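Local atomic coordinates of alpha-1,2-mannosyltransferase (Ktr4), putative (Neosartorya fumigata, PDB entry 7BOP), a protein that is a putative fungal mannosyltransferase of the GT-A clan, here with guanosine-5'-diphosphate and a manganese(II) ion bound. Residues Asp329-Arg337 with Arg376-His386. Residues are numbered along the deposited sequence; the frame is centred on the assembly and turned at random.
Sequences DAAKVHWFR and RPSYFKHVGMH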
ATOM      1  N   ASP A 329      -6.507   2.968  14.876  1.00 30.80           N
ATOM      2  CA  ASP A 329      -7.068   1.880  15.651  1.00 31.22           C
ATOM      3  C   ASP A 329      -6.793   0.600  14.869  1.00 30.76           C
ATOM      4  O   ASP A 329      -7.325   0.418  13.772  1.00 30.37           O
ATOM      5  CB  ASP A 329      -8.574   2.144  15.800  1.00 33.18           C
ATOM      6  CG  ASP A 329      -9.307   1.095  16.603  1.00 36.02           C
ATOM      7  OD1 ASP A 329      -8.757   0.033  16.977  1.00 33.89           O
ATOM      8  OD2 ASP A 329     -10.507   1.348  16.848  1.00 38.44           O
ATOM      9  N   ALA A 330      -5.990  -0.302  15.435  1.00 29.35           N
ATOM     10  CA  ALA A 330      -5.620  -1.551  14.753  1.00 29.23           C
ATOM     11  C   ALA A 330      -6.822  -2.413  14.364  1.00 30.46           C
ATOM     12  O   ALA A 330      -6.756  -3.157  13.387  1.00 29.82           O
ATOM     13  CB  ALA A 330      -4.645  -2.360  15.602  1.00 28.62           C
ATOM     14  N   ALA A 331      -7.927  -2.285  15.107  1.00 30.67           N
ATOM     15  CA  ALA A 331      -9.176  -2.971  14.767  1.00 31.90           C
ATOM     16  C   ALA A 331      -9.762  -2.473  13.458  1.00 30.73           C
ATOM     17  O   ALA A 331     -10.546  -3.181  12.856  1.00 31.47           O
ATOM     18  CB  ALA A 331     -10.210  -2.818  15.876  1.00 33.09           C
ATOM     19  N   LYS A 332      -9.385  -1.271  13.029  1.00 31.39           N
ATOM     20  CA  LYS A 332      -9.856  -0.687  11.764  1.00 31.65           C
ATOM     21  C   LYS A 332      -8.905  -0.908  10.587  1.00 29.83           C
ATOM     22  O   LYS A 332      -9.082  -0.295   9.530  1.00 28.54           O
ATOM     23  CB  LYS A 332     -10.108   0.813  11.941  1.00 33.26           C
ATOM     24  CG  LYS A 332     -11.074   1.178  13.058  1.00 36.36           C
ATOM     25  CD  LYS A 332     -12.385   0.437  12.923  1.00 42.59           C
ATOM     26  CE  LYS A 332     -13.513   1.120  13.688  1.00 48.00           C
ATOM     27  NZ  LYS A 332     -14.684   0.199  13.751  1.00 51.06           N
ATOM     28  N   VAL A 333      -7.904  -1.774  10.766  1.00 29.11           N
ATOM     29  CA  VAL A 333      -7.010  -2.191   9.685  1.00 29.44           C
ATOM     30  C   VAL A 333      -7.399  -3.615   9.324  1.00 28.78           C
ATOM     31  O   VAL A 333      -7.588  -4.452  10.215  1.00 29.18           O
ATOM     32  CB  VAL A 333      -5.524  -2.096  10.104  1.00 28.76           C
ATOM     33  CG1 VAL A 333      -4.604  -2.630   8.999  1.00 28.92           C
ATOM     34  CG2 VAL A 333      -5.172  -0.657  10.441  1.00 28.65           C
ATOM     35  N   HIS A 334      -7.535  -3.891   8.030  1.00 27.39           N
ATOM     36  CA  HIS A 334      -8.127  -5.142   7.565  1.00 28.36           C
ATOM     37  C   HIS A 334      -7.232  -5.851   6.550  1.00 26.66           C
ATOM     38  O   HIS A 334      -6.702  -5.227   5.630  1.00 25.62           O
ATOM     39  CB  HIS A 334      -9.508  -4.857   6.948  1.00 28.94           C
ATOM     40  CG  HIS A 334     -10.146  -6.044   6.292  1.00 28.96           C
ATOM     41  ND1 HIS A 334     -10.555  -7.157   6.990  1.00 30.31           N
ATOM     42  CD2 HIS A 334     -10.475  -6.275   4.998  1.00 29.29           C
ATOM     43  CE1 HIS A 334     -11.096  -8.028   6.159  1.00 29.93           C
ATOM     44  NE2 HIS A 334     -11.055  -7.515   4.942  1.00 30.43           N
ATOM     45  N   TRP A 335      -7.043  -7.149   6.747  1.00 26.84           N
ATOM     46  CA  TRP A 335      -6.384  -7.994   5.738  1.00 27.40           C
ATOM     47  C   TRP A 335      -7.424  -8.448   4.718  1.00 26.43           C
ATOM     48  O   TRP A 335      -8.306  -9.247   5.037  1.00 27.83           O
ATOM     49  CB  TRP A 335      -5.750  -9.211   6.400  1.00 27.16           C
ATOM     50  CG  TRP A 335      -5.062 -10.149   5.456  1.00 26.51           C
ATOM     51  CD1 TRP A 335      -4.365  -9.822   4.339  1.00 27.47           C
ATOM     52  CD2 TRP A 335      -4.973 -11.567   5.583  1.00 27.41           C
ATOM     53  NE1 TRP A 335      -3.864 -10.950   3.741  1.00 28.09           N
ATOM     54  CE2 TRP A 335      -4.213 -12.037   4.490  1.00 26.67           C
ATOM     55  CE3 TRP A 335      -5.461 -12.491   6.517  1.00 27.32           C
ATOM     56  CZ2 TRP A 335      -3.944 -13.388   4.294  1.00 27.47           C
ATOM     57  CZ3 TRP A 335      -5.194 -13.837   6.319  1.00 27.96           C
ATOM     58  CH2 TRP A 335      -4.444 -14.273   5.218  1.00 27.19           C
ATOM     59  N   PHE A 336      -7.304  -7.953   3.491  1.00 27.46           N
ATOM     60  CA  PHE A 336      -8.180  -8.359   2.387  1.00 27.65           C
ATOM     61  C   PHE A 336      -7.692  -9.693   1.838  1.00 28.03           C
ATOM     62  O   PHE A 336      -7.225  -9.785   0.710  1.00 27.13           O
ATOM     63  CB  PHE A 336      -8.214  -7.290   1.276  1.00 28.07           C
ATOM     64  CG  PHE A 336      -9.230  -6.221   1.501  1.00 28.36           C
ATOM     65  CD1 PHE A 336     -10.581  -6.488   1.312  1.00 29.51           C
ATOM     66  CD2 PHE A 336      -8.852  -4.958   1.913  1.00 29.27           C
ATOM     67  CE1 PHE A 336     -11.535  -5.491   1.510  1.00 29.82           C
ATOM     68  CE2 PHE A 336      -9.803  -3.967   2.123  1.00 30.18           C
ATOM     69  CZ  PHE A 336     -11.138  -4.237   1.922  1.00 29.02           C
ATOM     70  N   ARG A 337      -7.845 -10.736   2.643  1.00 28.19           N
ATOM     71  CA  ARG A 337      -7.390 -12.074   2.285  1.00 29.89           C
ATOM     72  C   ARG A 337      -8.079 -12.608   1.033  1.00 29.91           C
ATOM     73  O   ARG A 337      -7.480 -13.377   0.292  1.00 27.93           O
ATOM     74  CB  ARG A 337      -7.593 -13.052   3.442  1.00 32.20           C
ATOM     75  CG  ARG A 337      -9.041 -13.331   3.837  1.00 35.27           C
ATOM     76  CD  ARG A 337      -9.168 -13.485   5.346  1.00 42.13           C
ATOM     77  NE  ARG A 337      -8.822 -14.805   5.781  1.00 45.97           N
ATOM     78  CZ  ARG A 337      -8.471 -15.169   7.018  1.00 43.89           C
ATOM     79  NH1 ARG A 337      -8.359 -14.320   8.047  1.00 40.99           N
ATOM     80  NH2 ARG A 337      -8.206 -16.442   7.207  1.00 42.68           N
ATOM     81  N   ARG A 376       3.882 -11.729   7.798  1.00 27.88           N
ATOM     82  CA  ARG A 376       2.566 -12.030   8.377  1.00 28.42           C
ATOM     83  C   ARG A 376       2.596 -12.825   9.695  1.00 29.40           C
ATOM     84  O   ARG A 376       1.777 -12.552  10.556  1.00 28.82           O
ATOM     85  CB  ARG A 376       1.667 -12.733   7.364  1.00 28.49           C
ATOM     86  CG  ARG A 376       1.170 -11.821   6.243  1.00 28.36           C
ATOM     87  CD  ARG A 376       0.392 -12.575   5.173  1.00 29.30           C
ATOM     88  NE  ARG A 376       1.172 -13.722   4.729  1.00 29.64           N
ATOM     89  CZ  ARG A 376       0.692 -14.885   4.304  1.00 30.59           C
ATOM     90  NH1 ARG A 376      -0.623 -15.106   4.173  1.00 30.70           N
ATOM     91  NH2 ARG A 376       1.561 -15.845   3.998  1.00 31.20           N
ATOM     92  N   PRO A 377       3.534 -13.793   9.865  1.00 30.79           N
ATOM     93  CA  PRO A 377       3.514 -14.502  11.152  1.00 31.36           C
ATOM     94  C   PRO A 377       3.679 -13.571  12.360  1.00 31.00           C
ATOM     95  O   PRO A 377       3.046 -13.794  13.402  1.00 31.82           O
ATOM     96  CB  PRO A 377       4.688 -15.486  11.028  1.00 33.43           C
ATOM     97  CG  PRO A 377       4.820 -15.722   9.572  1.00 32.86           C
ATOM     98  CD  PRO A 377       4.551 -14.366   8.962  1.00 31.09           C
ATOM     99  N   SER A 378       4.474 -12.513  12.207  1.00 28.64           N
ATOM    100  CA  SER A 378       4.576 -11.495  13.244  1.00 31.15           C
ATOM    101  C   SER A 378       3.307 -10.633  13.323  1.00 30.61           C
ATOM    102  O   SER A 378       2.795 -10.377  14.413  1.00 28.82           O
ATOM    103  CB  SER A 378       5.786 -10.604  13.001  1.00 31.31           C
ATOM    104  OG  SER A 378       5.808  -9.545  13.926  1.00 31.41           O
ATOM    105  N   TYR A 379       2.812 -10.179  12.173  1.00 29.21           N
ATOM    106  CA  TYR A 379       1.610  -9.335  12.165  1.00 28.60           C
ATOM    107  C   TYR A 379       0.380 -10.057  12.746  1.00 29.14           C
ATOM    108  O   TYR A 379      -0.377  -9.480  13.533  1.00 28.77           O
ATOM    109  CB  TYR A 379       1.303  -8.816  10.758  1.00 28.83           C
ATOM    110  CG  TYR A 379       0.187  -7.793  10.777  1.00 28.86           C
ATOM    111  CD1 TYR A 379       0.420  -6.513  11.249  1.00 28.62           C
ATOM    112  CD2 TYR A 379      -1.100  -8.109  10.351  1.00 29.58           C
ATOM    113  CE1 TYR A 379      -0.580  -5.559  11.284  1.00 29.76           C
ATOM    114  CE2 TYR A 379      -2.120  -7.154  10.378  1.00 29.53           C
ATOM    115  CZ  TYR A 379      -1.855  -5.884  10.848  1.00 29.60           C
ATOM    116  OH  TYR A 379      -2.840  -4.925  10.888  1.00 28.92           O
ATOM    117  N   PHE A 380       0.213 -11.322  12.375  1.00 29.59           N
ATOM    118  CA  PHE A 380      -0.908 -12.120  12.850  1.00 32.34           C
ATOM    119  C   PHE A 380      -0.812 -12.425  14.347  1.00 32.93           C
ATOM    120  O   PHE A 380      -1.832 -12.472  15.019  1.00 34.05           O
ATOM    121  CB  PHE A 380      -1.035 -13.423  12.044  1.00 32.04           C
ATOM    122  CG  PHE A 380      -1.421 -13.228  10.594  1.00 31.69           C
ATOM    123  CD1 PHE A 380      -1.942 -12.018  10.108  1.00 31.69           C
ATOM    124  CD2 PHE A 380      -1.298 -14.290   9.710  1.00 32.40           C
ATOM    125  CE1 PHE A 380      -2.299 -11.886   8.777  1.00 31.62           C
ATOM    126  CE2 PHE A 380      -1.662 -14.161   8.384  1.00 32.33           C
ATOM    127  CZ  PHE A 380      -2.169 -12.957   7.916  1.00 31.79           C
ATOM    128  N   LYS A 381       0.403 -12.602  14.858  1.00 32.81           N
ATOM    129  CA  LYS A 381       0.607 -12.788  16.299  1.00 34.91           C
ATOM    130  C   LYS A 381       0.328 -11.505  17.083  1.00 34.37           C
ATOM    131  O   LYS A 381      -0.410 -11.522  18.076  1.00 34.95           O
ATOM    132  CB  LYS A 381       2.036 -13.273  16.583  1.00 39.26           C
ATOM    133  CG  LYS A 381       2.388 -13.369  18.062  1.00 44.91           C
ATOM    134  CD  LYS A 381       3.752 -14.013  18.243  1.00 51.30           C
ATOM    135  CE  LYS A 381       4.206 -13.941  19.693  1.00 55.08           C
ATOM    136  NZ  LYS A 381       5.507 -14.649  19.848  1.00 58.73           N
ATOM    137  N   HIS A 382       0.920 -10.397  16.642  1.00 32.16           N
ATOM    138  CA  HIS A 382       0.891  -9.146  17.416  1.00 33.46           C
ATOM    139  C   HIS A 382      -0.346  -8.288  17.195  1.00 34.01           C
ATOM    140  O   HIS A 382      -0.680  -7.471  18.051  1.00 34.41           O
ATOM    141  CB  HIS A 382       2.141  -8.327  17.124  1.00 33.60           C
ATOM    142  CG  HIS A 382       3.381  -8.965  17.644  1.00 35.16           C
ATOM    143  ND1 HIS A 382       3.642  -9.057  18.992  1.00 37.41           N
ATOM    144  CD2 HIS A 382       4.395  -9.599  17.016  1.00 36.03           C
ATOM    145  CE1 HIS A 382       4.778  -9.707  19.173  1.00 39.75           C
ATOM    146  NE2 HIS A 382       5.253 -10.051  17.988  1.00 38.42           N
ATOM    147  N   VAL A 383      -1.001  -8.458  16.050  1.00 32.08           N
ATOM    148  CA  VAL A 383      -2.147  -7.613  15.682  1.00 32.97           C
ATOM    149  C   VAL A 383      -3.356  -8.491  15.360  1.00 33.48           C
ATOM    150  O   VAL A 383      -4.403  -8.295  15.949  1.00 35.47           O
ATOM    151  CB  VAL A 383      -1.818  -6.646  14.524  1.00 32.19           C
ATOM    152  CG1 VAL A 383      -2.982  -5.691  14.258  1.00 33.10           C
ATOM    153  CG2 VAL A 383      -0.562  -5.845  14.839  1.00 33.41           C
ATOM    154  N   GLY A 384      -3.229  -9.430  14.424  1.00 32.10           N
ATOM    155  CA  GLY A 384      -4.302 -10.388  14.145  1.00 32.22           C
ATOM    156  C   GLY A 384      -4.611 -10.530  12.674  1.00 31.79           C
ATOM    157  O   GLY A 384      -3.981  -9.885  11.839  1.00 32.99           O
ATOM    158  N   MET A 385      -5.600 -11.364  12.384  1.00 31.42           N
ATOM    159  CA  MET A 385      -5.952 -11.780  11.018  1.00 33.38           C
ATOM    160  C   MET A 385      -7.267 -11.176  10.542  1.00 31.94           C
ATOM    161  O   MET A 385      -7.773 -11.548   9.492  1.00 33.27           O
ATOM    162  CB  MET A 385      -6.048 -13.309  10.968  1.00 35.43           C
ATOM    163  CG  MET A 385      -4.695 -13.973  11.102  1.00 39.36           C
ATOM    164  SD  MET A 385      -4.784 -15.769  11.195  1.00 45.17           S
ATOM    165  CE  MET A 385      -5.328 -15.973  12.876  1.00 45.37           C
ATOM    166  N   HIS A 386      -7.806 -10.244  11.318  1.00 30.82           N
ATOM    167  CA  HIS A 386      -9.084  -9.585  11.013  1.00 32.17           C
ATOM    168  C   HIS A 386      -8.947  -8.635   9.816  1.00 33.88           C
ATOM    169  O   HIS A 386      -9.918  -7.986   9.419  1.00 33.71           O
ATOM    170  CB  HIS A 386      -9.593  -8.808  12.237  1.00 31.99           C
ATOM    171  CG  HIS A 386      -8.636  -7.762  12.708  1.00 32.20           C
ATOM    172  ND1 HIS A 386      -7.561  -8.053  13.519  1.00 32.92           N
ATOM    173  CD2 HIS A 386      -8.541  -6.447  12.415  1.00 31.86           C
ATOM    174  CE1 HIS A 386      -6.859  -6.956  13.724  1.00 32.46           C
ATOM    175  NE2 HIS A 386      -7.437  -5.967  13.071  1.00 32.45           N
ATOM    176  OXT HIS A 386      -7.880  -8.470   9.214  1.00 30.34           O
TER
HETATM  177  O   HOH W   1      -5.261  -5.941  10.239  1.00 34.54           O
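Trp335 presents one face of its indole to Phe380, whose CZ lies 3.5 Å from Trp335 CZ3, displaced toward the rim. Planes inclined at 47° make this an oblique aromatic pair. On the opposite face CB of Arg337 sits over the centre of the six-membered ring, and Met385 O lies at the indole edge. Trp335 CZ3 lies over the centre of one Arg337 guanidinium face, with Met385 O at its edge, but an N-H...O angle of 124° makes the bond from NH1 weak. The Phe380 ring is sandwiched between Met385 CG and Arg376 CB.

The C-terminal carboxylate is gripped by two bonds along strand 333-335: a nearly straight one from Trp335 N to His386 OXT, 2.9 Å, and a short one from His334 ND1 to His386 O, 2.6 Å, near the imidazole plane. With CG wedged between its backbone N and carbonyl carbon (chi1 59°), the His386 ring turns back to 3-10 segment 330-331, where NE2 donates to Ala330 O at 2.9 Å; Val333 N reaches this oxygen from the carbonyl plane's other face. A water links Tyr379 OH and, weakly, Val333 O.

Strand 333-335 pairs in parallel with strand 218-224, where Phe220 stacks on Trp335 and Thr221 O accepts from its NE1. Through the carboxylate bonds, residues 383-386 tie helix 376-382 to strand 333-335 in the mixed sheet; the helix also packs against Trp257 of helix 255-258.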